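Local coordinates for uncharacterized hypothetical protein (Bacteroides uniformis, PDB 4EIU) that is of unknown function, but has an N-terminal domain of the DUF3823 family, which belongs to the transthyretin clan of beta-sandwich folds, at residues Gly30-Arg35 and Val175-Arg180; Pro51-Met56 and Phe61-Ile66. All blocks are in the same frame, centred on the assembly; numbering follows the deposited sequence.

Contact 1: Gly30-Arg35 and Val175-Arg180; sequences GSEGIR and VGYRAR
The carboxylate of E32 is set against one edge of the Y177 ring, where the contact is tightest. E32 OE1 lies 3.5 Å from Y177 CD2 and near the ring plane, while the carboxylate plane is turned 75° from the ring. A negative group suits the edge, since aromatic C-H groups carry slight positive charge. The chain of E32 leaves anti to its own carbonyl carbon and bends at chi2 (82°), which brings the carboxylate round to the tyrosine.

R180 restrains the ring from one face: its NH1 stands 3.4 Å above the plane over the centre. The same nitrogen donates to the backbone O of Y177 over 2.7 Å. That oxygen also takes the turn bond from R180 N, the two donors arriving from opposite faces of the carbonyl. R180 NH1 is 6.8 Å from E32 OE1, so any attraction is probably weak; R180 NE makes its salt bridge with E182. Replacing E32 by an alanine is likely to leave the edge of the Y177 ring without its carboxylate and to open a gap between the two turns.

On the looser, solvent-facing side, the extended chain of R178 passes G30, with R178 CD 4.1 Å from G30 CA. Its NH1 donates to the backbone O of Q29, the residue just before G30, and so ties the two loops together beside the looser packing. A beta carbon on G30 would probably crowd E32 OE1, which suits glycine to this place. R237 reinforces the junction by donating to the backbone oxygens of S31 and G33.

Two type I beta turns, G30 to G33 and Y177 to R180, thus meet loop to loop, joining the N-terminal transthyretin-clan domain to the antiparallel sheet of strands 162-170, 186-189, 216-225 and 239-247.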
ATOM      1  N   GLY A  30       6.522   2.777   6.050  1.00 43.47           N
ATOM      2  CA  GLY A  30       7.609   1.817   6.332  1.00 41.98           C
ATOM      3  C   GLY A  30       8.053   1.269   4.993  1.00 43.67           C
ATOM      4  O   GLY A  30       7.432   1.581   3.939  1.00 37.22           O
ATOM      5  N   SER A  31       9.052   0.401   5.046  1.00 40.77           N
ATOM      6  CA  SER A  31       9.650  -0.206   3.844  0.50 41.06           C
ATOM      7  C   SER A  31       8.644  -0.967   3.011  1.00 39.07           C
ATOM      8  O   SER A  31       8.859  -1.161   1.824  1.00 41.01           O
ATOM      9  CB  SER A  31      10.796  -1.172   4.224  0.50 44.01           C
ATOM     10  OG  SER A  31      11.815  -0.516   4.961  0.50 39.24           O
ATOM     11  N   GLU A  32       7.550  -1.418   3.650  1.00 40.43           N
ATOM     12  CA  GLU A  32       6.488  -2.190   2.967  1.00 41.87           C
ATOM     13  C   GLU A  32       5.341  -1.302   2.418  1.00 39.96           C
ATOM     14  O   GLU A  32       4.280  -1.795   1.997  1.00 37.03           O
ATOM     15  CB  GLU A  32       5.923  -3.268   3.877  1.00 43.32           C
ATOM     16  CG  GLU A  32       7.005  -4.132   4.525  1.00 44.88           C
ATOM     17  CD  GLU A  32       7.644  -3.506   5.771  1.00 49.60           C
ATOM     18  OE1 GLU A  32       7.193  -2.444   6.282  1.00 47.53           O
ATOM     19  OE2 GLU A  32       8.644  -4.088   6.224  1.00 54.13           O
ATOM     20  N   GLY A  33       5.573  -0.006   2.398  1.00 35.54           N
ATOM     21  CA  GLY A  33       4.565   0.953   1.992  1.00 36.95           C
ATOM     22  C   GLY A  33       4.711   1.327   0.518  1.00 39.17           C
ATOM     23  O   GLY A  33       4.981   0.478  -0.326  1.00 36.86           O
ATOM     24  N   ILE A  34       4.573   2.622   0.210  1.00 34.45           N
ATOM     25  CA  ILE A  34       4.709   3.092  -1.180  1.00 34.78           C
ATOM     26  C   ILE A  34       6.045   3.799  -1.323  1.00 35.69           C
ATOM     27  O   ILE A  34       6.259   4.899  -0.756  1.00 35.53           O
ATOM     28  CB  ILE A  34       3.572   4.026  -1.626  1.00 36.24           C
ATOM     29  CG1 ILE A  34       2.214   3.360  -1.504  1.00 34.76           C
ATOM     30  CG2 ILE A  34       3.864   4.564  -3.052  1.00 33.63           C
ATOM     31  CD1 ILE A  34       1.021   4.275  -1.791  1.00 34.63           C
ATOM     32  N   ARG A  35       6.937   3.122  -2.033  1.00 33.30           N
ATOM     33  CA  ARG A  35       8.314   3.551  -2.286  1.00 34.08           C
ATOM     34  C   ARG A  35       8.419   4.560  -3.397  1.00 35.34           C
ATOM     35  O   ARG A  35       7.797   4.388  -4.447  1.00 38.17           O
ATOM     36  CB  ARG A  35       9.193   2.344  -2.589  1.00 35.51           C
ATOM     37  CG  ARG A  35      10.692   2.591  -2.499  1.00 36.13           C
ATOM     38  CD  ARG A  35      11.479   1.360  -2.882  1.00 38.32           C
ATOM     39  NE  ARG A  35      11.385   1.163  -4.335  1.00 36.88           N
ATOM     40  CZ  ARG A  35      11.948   0.163  -5.005  1.00 41.27           C
ATOM     41  NH1 ARG A  35      12.667  -0.774  -4.379  1.00 41.59           N
ATOM     42  NH2 ARG A  35      11.756   0.083  -6.320  1.00 39.94           N
ATOM     43  N   VAL A 175      -1.122   3.970  13.311  1.00 51.32           N
ATOM     44  CA  VAL A 175      -1.417   2.527  13.254  1.00 52.48           C
ATOM     45  C   VAL A 175      -1.289   1.967  11.819  1.00 55.39           C
ATOM     46  O   VAL A 175      -1.822   2.518  10.844  1.00 50.02           O
ATOM     47  CB  VAL A 175      -2.814   2.201  13.851  1.00 52.76           C
ATOM     48  CG1 VAL A 175      -3.919   3.028  13.192  1.00 51.34           C
ATOM     49  CG2 VAL A 175      -3.120   0.702  13.779  1.00 55.03           C
ATOM     50  N   GLY A 176      -0.539   0.875  11.738  1.00 51.05           N
ATOM     51  CA  GLY A 176      -0.341   0.107  10.529  1.00 50.76           C
ATOM     52  C   GLY A 176       0.720  -0.916  10.844  1.00 52.64           C
ATOM     53  O   GLY A 176       1.054  -1.137  12.018  1.00 57.12           O
ATOM     54  N   TYR A 177       1.281  -1.537   9.815  1.00 47.89           N
ATOM     55  CA  TYR A 177       2.290  -2.555  10.084  1.00 49.01           C
ATOM     56  C   TYR A 177       3.440  -2.056  10.963  1.00 53.29           C
ATOM     57  O   TYR A 177       3.790  -2.699  11.941  1.00 52.88           O
ATOM     58  CB  TYR A 177       2.847  -3.087   8.791  1.00 48.28           C
ATOM     59  CG  TYR A 177       3.818  -4.181   9.001  1.00 49.77           C
ATOM     60  CD1 TYR A 177       3.400  -5.410   9.541  1.00 52.34           C
ATOM     61  CD2 TYR A 177       5.161  -4.012   8.683  1.00 51.97           C
ATOM     62  CE1 TYR A 177       4.298  -6.444   9.717  1.00 55.93           C
ATOM     63  CE2 TYR A 177       6.075  -5.038   8.888  1.00 59.64           C
ATOM     64  CZ  TYR A 177       5.617  -6.255   9.378  1.00 59.16           C
ATOM     65  OH  TYR A 177       6.495  -7.261   9.545  1.00 58.67           O
ATOM     66  N   ARG A 178       4.036  -0.920  10.613  1.00 50.69           N
ATOM     67  CA  ARG A 178       5.212  -0.462  11.340  1.00 58.03           C
ATOM     68  C   ARG A 178       4.925  -0.215  12.845  1.00 60.27           C
ATOM     69  O   ARG A 178       5.724  -0.599  13.713  1.00 59.13           O
ATOM     70  CB  ARG A 178       5.788   0.770  10.647  1.00 55.53           C
ATOM     71  CG  ARG A 178       7.132   1.213  11.188  1.00 66.73           C
ATOM     72  CD  ARG A 178       7.700   2.370  10.381  1.00 72.09           C
ATOM     73  NE  ARG A 178       8.790   3.010  11.116  1.00 85.42           N
ATOM     74  CZ  ARG A 178       9.452   4.101  10.720  1.00103.29           C
ATOM     75  NH1 ARG A 178       9.160   4.726   9.573  1.00 89.12           N
ATOM     76  NH2 ARG A 178      10.424   4.582  11.484  1.00 90.00           N
ATOM     77  N   ALA A 179       3.772   0.375  13.143  1.00 55.71           N
ATOM     78  CA  ALA A 179       3.405   0.780  14.486  1.00 59.68           C
ATOM     79  C   ALA A 179       2.527  -0.262  15.201  1.00 62.51           C
ATOM     80  O   ALA A 179       2.000   0.002  16.267  1.00 61.88           O
ATOM     81  CB  ALA A 179       2.711   2.151  14.443  1.00 58.86           C
ATOM     82  N   ARG A 180       2.402  -1.461  14.642  1.00 56.42           N
ATOM     83  CA  ARG A 180       1.482  -2.429  15.166  1.00 60.80           C
ATOM     84  C   ARG A 180       1.869  -2.706  16.615  1.00 65.97           C
ATOM     85  O   ARG A 180       3.055  -2.719  16.931  1.00 63.74           O
ATOM     86  CB  ARG A 180       1.533  -3.722  14.371  1.00 59.09           C
ATOM     87  CG  ARG A 180       2.873  -4.460  14.408  1.00 59.72           C
ATOM     88  CD  ARG A 180       2.931  -5.561  13.364  1.00 66.89           C
ATOM     89  NE  ARG A 180       4.167  -6.331  13.444  1.00 62.87           N
ATOM     90  CZ  ARG A 180       5.372  -5.915  13.046  1.00 66.32           C
ATOM     91  NH1 ARG A 180       5.566  -4.707  12.516  1.00 65.07           N
ATOM     92  NH2 ARG A 180       6.415  -6.730  13.180  1.00 75.70           N
TER

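Contact 2: Pro51-Met56 and Phe61-Ile66; sequences PDFYCM and FQNTKI
The F53 ring has N63 over one face and F61 at its edge. N63 CB makes a CH-pi contact, 4.2 Å from the centroid of the F53 ring and 26° off the normal, and N63 ND2 also lies above the plane, toward the rim. At the edge, F61 CD1 comes within 3.6 Å of F53 CE2, while P51 O lies in the ring plane. The two phenyl planes are 63° apart, an oblique pairing. Both phenylalanines hold CG in the crowded position between backbone N and carbonyl carbon (chi1 near 65°), turning their rings toward one another.

C55 SG approaches F61 CD2 at 3.8 Å, an oblique sulfur-aromatic contact suited to a small, buried thiol. N63 spends its polar end locally: OD1 accepts from K65 N over 2.9 Å, forming an Asx turn where the chain turns a corner at T64.

The backbones pair with other strands, F53 with V36 and F61 with G14. The edge strands 53-54 and 60-63 of two different sheets thus meet through the phenylalanine rings, the C55 sulfur and the CB of N63, contacts of packing and dispersion with little directional bonding.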
ATOM      1  N   PRO A  51      18.128   8.628  -1.299  1.00 48.40           N
ATOM      2  CA  PRO A  51      17.670   7.276  -0.990  1.00 43.99           C
ATOM      3  C   PRO A  51      16.175   7.086  -1.266  1.00 45.17           C
ATOM      4  O   PRO A  51      15.390   8.052  -1.243  1.00 43.31           O
ATOM      5  CB  PRO A  51      17.996   7.089   0.505  1.00 47.59           C
ATOM      6  CG  PRO A  51      18.828   8.253   0.910  1.00 57.66           C
ATOM      7  CD  PRO A  51      18.760   9.307  -0.152  1.00 52.01           C
ATOM      8  N   ASP A  52      15.794   5.853  -1.611  1.00 39.09           N
ATOM      9  CA  ASP A  52      14.422   5.530  -1.722  1.00 39.31           C
ATOM     10  C   ASP A  52      13.713   6.006  -0.458  1.00 41.17           C
ATOM     11  O   ASP A  52      14.227   5.822   0.644  1.00 39.58           O
ATOM     12  CB  ASP A  52      14.205   4.028  -1.816  1.00 38.43           C
ATOM     13  CG  ASP A  52      14.772   3.417  -3.093  1.00 44.56           C
ATOM     14  OD1 ASP A  52      15.143   4.179  -4.011  1.00 46.31           O
ATOM     15  OD2 ASP A  52      14.847   2.163  -3.143  1.00 43.17           O
ATOM     16  N   PHE A  53      12.540   6.591  -0.617  1.00 38.80           N
ATOM     17  CA  PHE A  53      11.786   7.091   0.544  1.00 40.15           C
ATOM     18  C   PHE A  53      10.353   6.704   0.394  1.00 40.57           C
ATOM     19  O   PHE A  53       9.983   6.150  -0.652  1.00 37.58           O
ATOM     20  CB  PHE A  53      12.009   8.589   0.804  1.00 39.83           C
ATOM     21  CG  PHE A  53      11.536   9.496  -0.289  1.00 40.21           C
ATOM     22  CD1 PHE A  53      12.398   9.866  -1.316  1.00 38.89           C
ATOM     23  CD2 PHE A  53      10.266  10.035  -0.270  1.00 38.60           C
ATOM     24  CE1 PHE A  53      11.975  10.717  -2.328  1.00 41.75           C
ATOM     25  CE2 PHE A  53       9.830  10.844  -1.311  1.00 44.83           C
ATOM     26  CZ  PHE A  53      10.691  11.200  -2.338  1.00 41.44           C
ATOM     27  N   TYR A  54       9.564   6.916   1.447  1.00 36.25           N
ATOM     28  CA  TYR A  54       8.215   6.351   1.534  1.00 34.44           C
ATOM     29  C   TYR A  54       7.131   7.415   1.763  1.00 37.30           C
ATOM     30  O   TYR A  54       7.354   8.441   2.454  1.00 38.98           O
ATOM     31  CB  TYR A  54       8.196   5.234   2.586  1.00 38.97           C
ATOM     32  CG  TYR A  54       9.060   4.107   2.153  1.00 35.72           C
ATOM     33  CD1 TYR A  54      10.422   4.098   2.440  1.00 39.02           C
ATOM     34  CD2 TYR A  54       8.543   3.056   1.400  1.00 38.23           C
ATOM     35  CE1 TYR A  54      11.235   3.090   1.972  1.00 37.50           C
ATOM     36  CE2 TYR A  54       9.367   2.043   0.934  1.00 39.86           C
ATOM     37  CZ  TYR A  54      10.713   2.069   1.231  1.00 41.99           C
ATOM     38  OH  TYR A  54      11.516   1.076   0.740  1.00 43.17           O
ATOM     39  N   CYS A  55       5.989   7.199   1.111  1.00 38.31           N
ATOM     40  CA  CYS A  55       4.770   7.962   1.351  1.00 35.68           C
ATOM     41  C   CYS A  55       4.337   7.904   2.831  1.00 37.41           C
ATOM     42  O   CYS A  55       4.541   6.916   3.528  1.00 38.48           O
ATOM     43  CB  CYS A  55       3.604   7.468   0.534  1.00 36.34           C
ATOM     44  SG  CYS A  55       3.811   7.700  -1.246  1.00 40.37           S
HETATM   45  N   MSE A  56       3.684   8.964   3.240  1.00 38.47           N
HETATM   46  CA  MSE A  56       2.894   8.993   4.466  1.00 38.25           C
HETATM   47  C   MSE A  56       1.669   8.159   4.285  1.00 41.90           C
HETATM   48  O   MSE A  56       1.263   7.803   3.155  1.00 37.77           O
HETATM   49  CB  MSE A  56       2.572  10.457   4.859  1.00 39.94           C
HETATM   50  CG  MSE A  56       3.853  11.274   5.202  1.00 41.06           C
HETATM   51 SE   MSE A  56       3.386  13.099   5.621  0.75 42.70          SE
HETATM   52  CE  MSE A  56       3.323  13.606   3.789  1.00 46.62           C
ATOM     53  N   PHE A  61       3.554  12.134  -0.539  1.00 39.02           N
ATOM     54  CA  PHE A  61       4.976  12.130  -0.194  1.00 36.26           C
ATOM     55  C   PHE A  61       5.541  13.492  -0.436  1.00 41.21           C
ATOM     56  O   PHE A  61       4.994  14.269  -1.211  1.00 38.66           O
ATOM     57  CB  PHE A  61       5.779  11.079  -0.971  1.00 39.95           C
ATOM     58  CG  PHE A  61       5.855  11.288  -2.484  1.00 37.93           C
ATOM     59  CD1 PHE A  61       6.876  12.071  -3.057  1.00 38.78           C
ATOM     60  CD2 PHE A  61       5.002  10.614  -3.332  1.00 39.35           C
ATOM     61  CE1 PHE A  61       6.946  12.246  -4.457  1.00 41.90           C
ATOM     62  CE2 PHE A  61       5.075  10.773  -4.724  1.00 39.76           C
ATOM     63  CZ  PHE A  61       6.058  11.583  -5.289  1.00 36.71           C
ATOM     64  N   GLN A  62       6.635  13.793   0.233  1.00 40.45           N
ATOM     65  CA  GLN A  62       7.361  15.030  -0.035  1.00 39.39           C
ATOM     66  C   GLN A  62       8.824  14.861   0.352  1.00 41.56           C
ATOM     67  O   GLN A  62       9.132  14.313   1.413  1.00 40.34           O
ATOM     68  CB  GLN A  62       6.737  16.189   0.712  1.00 41.24           C
ATOM     69  CG  GLN A  62       7.483  17.529   0.601  1.00 42.31           C
ATOM     70  CD  GLN A  62       6.812  18.616   1.377  1.00 50.71           C
ATOM     71  OE1 GLN A  62       5.913  19.274   0.854  1.00 48.08           O
ATOM     72  NE2 GLN A  62       7.266  18.859   2.619  1.00 43.54           N
ATOM     73  N   ASN A  63       9.706  15.374  -0.489  1.00 41.45           N
ATOM     74  CA  ASN A  63      11.095  15.552  -0.128  1.00 44.82           C
ATOM     75  C   ASN A  63      11.574  16.933  -0.553  1.00 44.24           C
ATOM     76  O   ASN A  63      11.366  17.318  -1.710  1.00 42.67           O
ATOM     77  CB  ASN A  63      11.949  14.444  -0.760  1.00 42.65           C
ATOM     78  CG  ASN A  63      13.362  14.433  -0.230  1.00 44.81           C
ATOM     79  OD1 ASN A  63      14.128  15.334  -0.515  1.00 47.57           O
ATOM     80  ND2 ASN A  63      13.711  13.414   0.568  1.00 42.87           N
ATOM     81  N   THR A  64      12.253  17.634   0.362  1.00 41.02           N
ATOM     82  CA  THR A  64      12.692  19.033   0.213  1.00 44.76           C
ATOM     83  C   THR A  64      14.208  19.168  -0.040  1.00 44.71           C
ATOM     84  O   THR A  64      14.717  20.271  -0.093  1.00 47.61           O
ATOM     85  CB  THR A  64      12.356  19.838   1.499  1.00 50.64           C
ATOM     86  OG1 THR A  64      12.974  19.195   2.635  1.00 51.34           O
ATOM     87  CG2 THR A  64      10.844  19.915   1.705  1.00 48.24           C
ATOM     88  N   LYS A  65      14.934  18.052  -0.180  1.00 46.13           N
ATOM     89  CA  LYS A  65      16.391  18.079  -0.396  1.00 52.62           C
ATOM     90  C   LYS A  65      16.697  17.502  -1.812  1.00 49.55           C
ATOM     91  O   LYS A  65      17.381  16.485  -1.942  1.00 50.41           O
ATOM     92  CB  LYS A  65      17.146  17.284   0.709  1.00 55.01           C
ATOM     93  CG  LYS A  65      16.944  17.768   2.144  1.00 57.54           C
ATOM     94  N   ILE A  66      16.143  18.121  -2.858  1.00 50.55           N
ATOM     95  CA  ILE A  66      16.366  17.664  -4.258  1.00 50.60           C
ATOM     96  C   ILE A  66      17.299  18.647  -4.973  1.00 51.60           C
ATOM     97  O   ILE A  66      17.101  19.880  -4.913  1.00 54.70           O
ATOM     98  CB  ILE A  66      15.061  17.528  -5.081  1.00 50.17           C
ATOM     99  CG1 ILE A  66      13.981  16.728  -4.360  1.00 48.89           C
ATOM    100  CG2 ILE A  66      15.351  16.873  -6.446  1.00 47.06           C
ATOM    101  CD1 ILE A  66      14.411  15.379  -3.903  1.00 46.64           C
TER

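How the contacts relate
Contact 2 lies wholly within the N-terminal domain, its centre about 16 Å from that of the chain, and binds two of that domain's sheets through aromatic and sulfur packing. Contact 1 lies nearer the middle, about 8 Å from the chain centre, and joins this domain to the C-terminal part of the chain through turns, with charged and aromatic groups. Each mixes buried and exposed residues, but contact 2 covers about twice the area, 304 against 143 Å². Their centres are about 15 Å apart, and they meet directly: I34 O lies 3.0 Å from C55 N, a probable hydrogen bond. Contact 2 is nested along the chain inside the loop that contact 1 closes.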